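Local coordinates for TerD domain-containing protein (PDB 2QZ7) that is of unknown function but belongs to the TerD family, whose name comes from tellurite resistance, and carries bound sodium ions in the crystal, at residues A[71-75]-A[98-102]. Numbering follows the deposited sequence.
Sequences PDGTI and DRLSP
Thr74 meets both Arg99 and Leu100, with its two branches dividing the work. Its hydroxyl branch faces Leu100: OG1 lies 3.2 Å from CD2 of Leu100, and the two side chains meet at about a right angle. The methyl branch faces the backbone of the 98-102 segment, CG2 of Thr74 standing 3.5 Å from the carbonyl O of Arg99 and also lying over one face of the guanidinium, 4.2 Å above its plane and offset toward the rim. OG1 sits between the backbone N and the carbonyl carbon (chi1 61°), which turns it back to Asp72, 2.6 Å from OD1. That same OD1 accepts the backbone N of Thr74 at 2.9 Å, with an N-H...O angle of 160°, forming an Asx turn; both donors approach from one face of the carboxylate. Asp72 OD2 is held by Tyr62 of strand 62-64, a residue that Thr74 and Leu100 also touch. Arg99, bent at chi3 (43°), swings its guanidinium over the turn, where NH1 makes a weak bond of 3.5 Å to Gly73 O. The contact thus joins the loop leading into strand 75-77 to the one after strand 91-95, neighbours in one sheet. With Asp72 and Arg99 forming no salt bridge (OD1 to NH1, 6.6 Å), the polar bonds chiefly shape the 71-75 turn, while cohesion between the loops probably rests mainly on van der Waals contact.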
ATOM      1  N   PRO A  71      -3.165  10.826 -11.151  1.00 45.66           N
ATOM      2  CA  PRO A  71      -3.372  11.856 -12.172  1.00 47.04           C
ATOM      3  C   PRO A  71      -4.495  12.848 -11.843  1.00 48.28           C
ATOM      4  O   PRO A  71      -4.607  13.881 -12.473  1.00 47.75           O
ATOM      5  CB  PRO A  71      -3.727  11.044 -13.439  1.00 47.95           C
ATOM      6  CG  PRO A  71      -4.226   9.749 -12.971  1.00 46.40           C
ATOM      7  CD  PRO A  71      -3.532   9.487 -11.624  1.00 45.86           C
ATOM      8  N   ASP A  72      -5.287  12.520 -10.830  1.00 49.49           N
ATOM      9  CA  ASP A  72      -6.510  13.231 -10.536  1.00 49.72           C
ATOM     10  C   ASP A  72      -6.293  14.102  -9.314  1.00 49.10           C
ATOM     11  O   ASP A  72      -7.186  14.835  -8.919  1.00 48.67           O
ATOM     12  CB  ASP A  72      -7.658  12.222 -10.309  1.00 50.30           C
ATOM     13  CG  ASP A  72      -7.282  11.116  -9.307  1.00 50.95           C
ATOM     14  OD1 ASP A  72      -6.473  11.390  -8.401  1.00 52.29           O
ATOM     15  OD2 ASP A  72      -7.803   9.978  -9.408  1.00 52.98           O
ATOM     16  N   GLY A  73      -5.104  14.008  -8.707  1.00 48.84           N
ATOM     17  CA  GLY A  73      -4.754  14.801  -7.517  1.00 48.03           C
ATOM     18  C   GLY A  73      -5.430  14.390  -6.214  1.00 47.70           C
ATOM     19  O   GLY A  73      -5.397  15.115  -5.235  1.00 47.49           O
ATOM     20  N   THR A  74      -6.048  13.220  -6.180  1.00 47.60           N
ATOM     21  CA  THR A  74      -6.856  12.837  -5.021  1.00 47.92           C
ATOM     22  C   THR A  74      -6.078  12.084  -3.974  1.00 47.99           C
ATOM     23  O   THR A  74      -6.610  11.837  -2.885  1.00 46.15           O
ATOM     24  CB  THR A  74      -8.016  11.944  -5.438  1.00 48.34           C
ATOM     25  OG1 THR A  74      -7.463  10.759  -6.029  1.00 51.77           O
ATOM     26  CG2 THR A  74      -8.898  12.679  -6.425  1.00 48.27           C
ATOM     27  N   ILE A  75      -4.845  11.687  -4.332  1.00 47.86           N
ATOM     28  CA  ILE A  75      -3.926  10.974  -3.447  1.00 49.23           C
ATOM     29  C   ILE A  75      -2.567  11.718  -3.350  1.00 50.11           C
ATOM     30  O   ILE A  75      -2.032  12.178  -4.367  1.00 51.47           O
ATOM     31  CB  ILE A  75      -3.747   9.516  -3.915  1.00 49.84           C
ATOM     32  CG1 ILE A  75      -5.133   8.862  -4.034  1.00 49.90           C
ATOM     33  CG2 ILE A  75      -2.858   8.727  -2.930  1.00 48.96           C
ATOM     34  CD1 ILE A  75      -5.218   7.586  -4.884  1.00 50.44           C
ATOM     35  N   ASP A  98     -13.510  10.317  -1.239  1.00 48.02           N
ATOM     36  CA  ASP A  98     -14.745  10.984  -1.639  1.00 49.41           C
ATOM     37  C   ASP A  98     -14.579  11.833  -2.899  1.00 49.76           C
ATOM     38  O   ASP A  98     -15.552  12.165  -3.537  1.00 50.22           O
ATOM     39  CB  ASP A  98     -15.317  11.796  -0.473  1.00 50.28           C
ATOM     40  CG  ASP A  98     -14.399  12.944  -0.011  1.00 52.50           C
ATOM     41  OD1 ASP A  98     -14.965  13.912   0.545  1.00 56.59           O
ATOM     42  OD2 ASP A  98     -13.140  12.886  -0.138  1.00 53.94           O
ATOM     43  N   ARG A  99     -13.337  12.101  -3.291  1.00 50.38           N
ATOM     44  CA  ARG A  99     -13.038  12.934  -4.460  1.00 50.70           C
ATOM     45  C   ARG A  99     -12.653  12.149  -5.714  1.00 49.73           C
ATOM     46  O   ARG A  99     -12.416  12.735  -6.770  1.00 49.56           O
ATOM     47  CB  ARG A  99     -11.942  13.941  -4.100  1.00 51.66           C
ATOM     48  CG  ARG A  99     -12.436  15.041  -3.141  1.00 55.91           C
ATOM     49  CD  ARG A  99     -11.289  15.961  -2.735  1.00 63.85           C
ATOM     50  NE  ARG A  99     -10.452  16.299  -3.895  1.00 69.41           N
ATOM     51  CZ  ARG A  99      -9.118  16.367  -3.891  1.00 71.50           C
ATOM     52  NH1 ARG A  99      -8.486  16.685  -5.020  1.00 72.29           N
ATOM     53  NH2 ARG A  99      -8.418  16.115  -2.775  1.00 70.52           N
ATOM     54  N   LEU A 100     -12.588  10.821  -5.596  1.00 48.57           N
ATOM     55  CA  LEU A 100     -12.382   9.937  -6.743  1.00 47.67           C
ATOM     56  C   LEU A 100     -13.589   9.916  -7.665  1.00 48.01           C
ATOM     57  O   LEU A 100     -14.739   9.887  -7.201  1.00 47.01           O
ATOM     58  CB  LEU A 100     -12.123   8.502  -6.269  1.00 47.42           C
ATOM     59  CG  LEU A 100     -10.812   8.276  -5.508  1.00 46.89           C
ATOM     60  CD1 LEU A 100     -10.772   6.898  -4.830  1.00 44.79           C
ATOM     61  CD2 LEU A 100      -9.657   8.407  -6.486  1.00 46.09           C
ATOM     62  N   SER A 101     -13.304   9.904  -8.970  1.00 48.58           N
ATOM     63  CA  SER A 101     -14.300   9.714 -10.046  1.00 48.86           C
ATOM     64  C   SER A 101     -15.255   8.584  -9.695  1.00 48.13           C
ATOM     65  O   SER A 101     -14.812   7.578  -9.153  1.00 48.08           O
ATOM     66  CB  SER A 101     -13.565   9.333 -11.339  1.00 49.21           C
ATOM     67  OG  SER A 101     -14.463   8.838 -12.327  1.00 53.67           O
ATOM     68  N   PRO A 102     -16.565   8.723 -10.020  1.00 48.14           N
ATOM     69  CA  PRO A 102     -17.500   7.608  -9.820  1.00 47.36           C
ATOM     70  C   PRO A 102     -17.074   6.362 -10.593  1.00 47.26           C
ATOM     71  O   PRO A 102     -17.332   5.239 -10.165  1.00 47.30           O
ATOM     72  CB  PRO A 102     -18.835   8.168 -10.373  1.00 48.09           C
ATOM     73  CG  PRO A 102     -18.703   9.636 -10.178  1.00 48.11           C
ATOM     74  CD  PRO A 102     -17.263   9.907 -10.552  1.00 47.83           C
TER